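Local coordinates for uncharacterized protein (Leptotrichia buccalis, PDB 3T8K) that is of unknown function but folds as a stack of ankyrin-type helical hairpins, an architecture that in other proteins commonly serves to bind partner proteins, at residues C97-F100 and L101-A105; P134-K137 and L138-Q142. One frame throughout, in Å; residues are numbered along the deposited sequence.

Contact 1: C97-F100 and L101-A105; sequences CKIF and LEKGA
Leu101 lays its isobutyl group back along the helix over the turn that precedes it: CG rests against the carbonyl oxygen of Cys97, and CD1 reaches the thiol of that residue, 4.0 Å from Cys97 SG. The sulfur comes to meet it because SG stands anti to the backbone N (chi1 180°). The backbone beneath is ordinary helix, Leu101 N bonding to Cys97 O at 3.0 Å.

One residue further on, the contact turns polar. Glu102 extends its chain back past Lys98 O, with CG 3.1 Å from that oxygen, and offers OE2 to the ammonium of Lys98. The salt bridge, Lys98 NZ to Glu102 OE2, measures 3.2 Å; the nitrogen approaches on the syn side of the carboxylate, 26° out of its plane. Two bends near the end of the lysine chain, at chi3 and chi4, bring NZ back to OE2, while Lys98 CG already lies close to that oxygen.

At the C-terminal end the helix closes in a Schellman motif. Ala105 N bonds to Phe100 O at 2.9 Å, Gly104 N bonds to Leu101 O at 3.1 Å, and Gly104 takes the positive phi (93°) of the C-prime position, where a beta-carbon would run into the preceding carbonyl oxygen. Lys103 N bonds mainly to Ile99 O and only weakly to Phe100 O. The reversal brings the methyl of Ala105 over the base of the phenylalanine, CB to CB of Phe100 3.9 Å.

The helix end is packed between neighbours: Ile99 and Phe100 lean on Ile62 of helix 51-63, Cys97 and Leu101 on Phe79 of helix 79-85, and Lys98 and Leu101 on Leu138 of helix 129-140.

Contact 2: P134-K137 and L138-Q142; sequences PLYK and LIFSQ
Phe140 folds its ring back against the turn before it, CD2 lying only 3.0 Å from Tyr136 O and 4.2 Å from Tyr136 CB. That oxygen also accepts the nearly straight bond from Phe140 N (2.9 Å, 171°), so N and CD2 close on one carbonyl oxygen. Beside this pair, Ile139 sends CD1 against Leu135 CD1 at 4.1 Å; the leucine gets there with CG anti to its N (chi1 176°). All four side chains are buried: the tyrosine and phenylalanine face helix 167-180, where Tyr136 touches Met172 and Phe140 Met173, while the tyrosine hydroxyl bonds to Glu129. This packing one turn apart shapes the helix surface; the contacts to helix 167-180, and of Leu138 to Thr94 of helix 90-102, join it into the ankyrin-type stack. With an alanine in place of Phe140, the ring that covers Tyr136 O and meets Met173 and Tyr176 is lost, which is likely to open a gap toward helix 167-180.

The other flank is far looser. Pro134 and Lys137 are exposed, the lysine chain running out fully extended. Ser141, also exposed, turns its hydroxyl back to the helix end, OG donating to Lys137 O at 2.6 Å, whereas its backbone N gives that oxygen only a weak bond. Gln142 stands apart: its NE2 donates to Leu138 O at 3.2 Å, the oxygen in its amide plane, and its backbone O bonds to Tyr176.

In the fold
Contact 1 comes first along the chain and is complete before contact 2 begins. Each lies at the C-terminal end of its helix, 90-102 and 129-140, which are consecutive helices of the chain, and the centres of the contacts are about 12 Å apart. The two ends touch directly: Cys97 SG packs on Leu135 CD1 at 3.8 Å, and Leu101 CD1 approaches Gln142 NE2 at 3.7 Å. Helices 51-63 and 167-180 adjoin contact 1 and contact 2 respectively, extending the row of helices to both sides. The pair thus forms part of the continuous helical packing of the ankyrin-type fold, in a protein whose function remains unknown.

Contact 1: C97-F100 and L101-A105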
loop_
_atom_site.group_PDB
_atom_site.type_symbol
_atom_site.label_atom_id
_atom_site.label_comp_id
_atom_site.label_asym_id
_atom_site.label_seq_id
_atom_site.Cartn_x
_atom_site.Cartn_y
_atom_site.Cartn_z
ATOM N N CYS A 97 14.344 -0.079 10.404
ATOM C CA CYS A 97 14.819 -1.443 10.153
ATOM C C CYS A 97 15.925 -1.829 11.138
ATOM O O CYS A 97 15.894 -2.909 11.721
ATOM C CB CYS A 97 15.305 -1.621 8.707
ATOM S SG CYS A 97 15.922 -3.304 8.304
ATOM N N LYS A 98 16.906 -0.948 11.324
ATOM C CA LYS A 98 17.978 -1.215 12.274
ATOM C C LYS A 98 17.431 -1.522 13.670
ATOM O O LYS A 98 17.879 -2.452 14.341
ATOM C CB LYS A 98 18.934 -0.020 12.351
ATOM C CG LYS A 98 20.040 -0.161 13.380
ATOM C CD LYS A 98 21.117 0.901 13.160
ATOM C CE LYS A 98 21.018 2.027 14.164
ATOM N NZ LYS A 98 21.852 1.761 15.376
ATOM N N ILE A 99 16.474 -0.720 14.114
ATOM C CA ILE A 99 15.928 -0.877 15.456
ATOM C C ILE A 99 15.123 -2.167 15.581
ATOM O O ILE A 99 15.211 -2.868 16.591
ATOM C CB ILE A 99 15.065 0.333 15.842
ATOM C CG1 ILE A 99 15.955 1.570 15.999
ATOM C CG2 ILE A 99 14.302 0.066 17.129
ATOM C CD1 ILE A 99 15.164 2.845 16.124
ATOM N N PHE A 100 14.336 -2.486 14.556
ATOM C CA PHE A 100 13.565 -3.723 14.576
ATOM C C PHE A 100 14.493 -4.931 14.684
ATOM O O PHE A 100 14.201 -5.881 15.411
ATOM C CB PHE A 100 12.687 -3.869 13.334
ATOM C CG PHE A 100 11.538 -2.908 13.275
ATOM C CD1 PHE A 100 11.195 -2.136 14.369
ATOM C CD2 PHE A 100 10.786 -2.791 12.120
ATOM C CE1 PHE A 100 10.120 -1.253 14.310
ATOM C CE2 PHE A 100 9.710 -1.910 12.057
ATOM C CZ PHE A 100 9.386 -1.137 13.148
ATOM N N LEU A 101 15.600 -4.907 13.940
ATOM C CA LEU A 101 16.560 -6.001 13.987
ATOM C C LEU A 101 17.207 -6.112 15.363
ATOM O O LEU A 101 17.367 -7.210 15.895
ATOM C CB LEU A 101 17.635 -5.839 12.906
ATOM C CG LEU A 101 17.148 -6.022 11.468
ATOM C CD1 LEU A 101 18.264 -5.742 10.451
ATOM C CD2 LEU A 101 16.599 -7.425 11.259
ATOM N N GLU A 102 17.584 -4.973 15.935
ATOM C CA GLU A 102 18.231 -4.960 17.238
ATOM C C GLU A 102 17.293 -5.489 18.313
ATOM O O GLU A 102 17.736 -6.091 19.290
ATOM C CB GLU A 102 18.712 -3.549 17.593
ATOM C CG GLU A 102 19.855 -3.066 16.714
ATOM C CD GLU A 102 20.184 -1.599 16.916
ATOM O OE1 GLU A 102 19.336 -0.866 17.469
ATOM O OE2 GLU A 102 21.296 -1.183 16.515
ATOM N N LYS A 103 15.998 -5.265 18.124
ATOM C CA LYS A 103 15.013 -5.668 19.117
ATOM C C LYS A 103 14.374 -7.014 18.798
ATOM O O LYS A 103 13.367 -7.384 19.395
ATOM C CB LYS A 103 13.965 -4.570 19.325
ATOM C CG LYS A 103 14.552 -3.331 19.990
ATOM C CD LYS A 103 13.475 -2.376 20.480
ATOM C CE LYS A 103 14.088 -1.214 21.255
ATOM N NZ LYS A 103 14.697 -1.636 22.554
ATOM N N GLY A 104 14.965 -7.739 17.850
ATOM C CA GLY A 104 14.628 -9.136 17.637
ATOM C C GLY A 104 13.561 -9.480 16.609
ATOM O O GLY A 104 13.146 -10.633 16.521
ATOM N N ALA A 105 13.109 -8.507 15.826
ATOM C CA ALA A 105 12.147 -8.825 14.783
ATOM C C ALA A 105 12.830 -9.707 13.735
ATOM O O ALA A 105 14.051 -9.639 13.553
ATOM C CB ALA A 105 11.585 -7.564 14.153
#

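Contact 2: P134-K137 and L138-Q142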
loop_
_atom_site.group_PDB
_atom_site.type_symbol
_atom_site.label_atom_id
_atom_site.label_comp_id
_atom_site.label_asym_id
_atom_site.label_seq_id
_atom_site.Cartn_x
_atom_site.Cartn_y
_atom_site.Cartn_z
ATOM N N PRO A 134 23.320 1.591 3.358
ATOM C CA PRO A 134 23.155 1.268 4.780
ATOM C C PRO A 134 22.054 0.231 5.000
ATOM O O PRO A 134 22.268 -0.730 5.742
ATOM C CB PRO A 134 22.775 2.615 5.401
ATOM C CG PRO A 134 23.400 3.625 4.487
ATOM C CD PRO A 134 23.234 3.041 3.108
ATOM N N LEU A 135 20.902 0.416 4.356
ATOM C CA LEU A 135 19.813 -0.549 4.467
ATOM C C LEU A 135 20.214 -1.920 3.917
ATOM O O LEU A 135 19.929 -2.941 4.532
ATOM C CB LEU A 135 18.533 -0.025 3.791
ATOM C CG LEU A 135 17.341 -0.977 3.750
ATOM C CD1 LEU A 135 16.945 -1.380 5.173
ATOM C CD2 LEU A 135 16.142 -0.350 3.020
ATOM N N TYR A 136 20.885 -1.942 2.764
ATOM C CA TYR A 136 21.361 -3.192 2.173
ATOM C C TYR A 136 22.271 -3.949 3.151
ATOM O O TYR A 136 22.175 -5.169 3.300
ATOM C CB TYR A 136 22.141 -2.916 0.883
ATOM C CG TYR A 136 21.326 -2.547 -0.342
ATOM C CD1 TYR A 136 19.963 -2.807 -0.424
ATOM C CD2 TYR A 136 21.942 -1.956 -1.441
ATOM C CE1 TYR A 136 19.237 -2.473 -1.563
ATOM C CE2 TYR A 136 21.229 -1.622 -2.575
ATOM C CZ TYR A 136 19.885 -1.883 -2.635
ATOM O OH TYR A 136 19.189 -1.541 -3.770
ATOM N N LYS A 137 23.159 -3.215 3.812
ATOM C CA LYS A 137 24.081 -3.807 4.775
ATOM C C LYS A 137 23.350 -4.441 5.950
ATOM O O LYS A 137 23.722 -5.525 6.403
ATOM C CB LYS A 137 25.085 -2.767 5.273
ATOM C CG LYS A 137 26.113 -2.369 4.217
ATOM C CD LYS A 137 27.139 -1.407 4.797
ATOM C CE LYS A 137 28.221 -1.056 3.798
ATOM N NZ LYS A 137 29.216 -0.143 4.423
ATOM N N LEU A 138 22.320 -3.757 6.442
ATOM C CA LEU A 138 21.518 -4.273 7.544
ATOM C C LEU A 138 20.910 -5.606 7.141
ATOM O O LEU A 138 21.023 -6.602 7.855
ATOM C CB LEU A 138 20.401 -3.287 7.912
ATOM C CG LEU A 138 20.796 -2.033 8.687
ATOM C CD1 LEU A 138 19.608 -1.081 8.807
ATOM C CD2 LEU A 138 21.332 -2.412 10.068
ATOM N N ILE A 139 20.261 -5.619 5.983
ATOM C CA ILE A 139 19.577 -6.813 5.522
ATOM C C ILE A 139 20.520 -7.991 5.263
ATOM O O ILE A 139 20.292 -9.091 5.762
ATOM C CB ILE A 139 18.720 -6.516 4.279
ATOM C CG1 ILE A 139 17.633 -5.490 4.633
ATOM C CG2 ILE A 139 18.098 -7.794 3.746
ATOM C CD1 ILE A 139 16.802 -5.048 3.443
ATOM N N PHE A 140 21.588 -7.764 4.503
ATOM C CA PHE A 140 22.472 -8.862 4.126
ATOM C C PHE A 140 23.404 -9.335 5.241
ATOM O O PHE A 140 24.102 -10.332 5.068
ATOM C CB PHE A 140 23.250 -8.523 2.847
ATOM C CG PHE A 140 22.366 -8.372 1.638
ATOM C CD1 PHE A 140 21.659 -9.460 1.144
ATOM C CD2 PHE A 140 22.213 -7.143 1.019
ATOM C CE1 PHE A 140 20.834 -9.330 0.043
ATOM C CE2 PHE A 140 21.386 -7.005 -0.082
ATOM C CZ PHE A 140 20.699 -8.102 -0.572
ATOM N N SER A 141 23.391 -8.637 6.381
ATOM C CA SER A 141 24.135 -9.059 7.567
ATOM C C SER A 141 23.368 -10.109 8.376
ATOM O O SER A 141 23.886 -10.668 9.345
ATOM C CB SER A 141 24.428 -7.858 8.472
ATOM O OG SER A 141 25.339 -6.966 7.856
ATOM N N GLN A 142 22.123 -10.354 7.995
ATOM C CA GLN A 142 21.303 -11.336 8.691
ATOM C C GLN A 142 21.391 -12.702 8.007
ATOM O O GLN A 142 21.196 -12.817 6.797
ATOM C CB GLN A 142 19.848 -10.869 8.746
ATOM C CG GLN A 142 19.678 -9.435 9.228
ATOM C CD GLN A 142 20.328 -9.186 10.578
ATOM O OE1 GLN A 142 20.167 -9.969 11.510
ATOM N NE2 GLN A 142 21.078 -8.096 10.683
#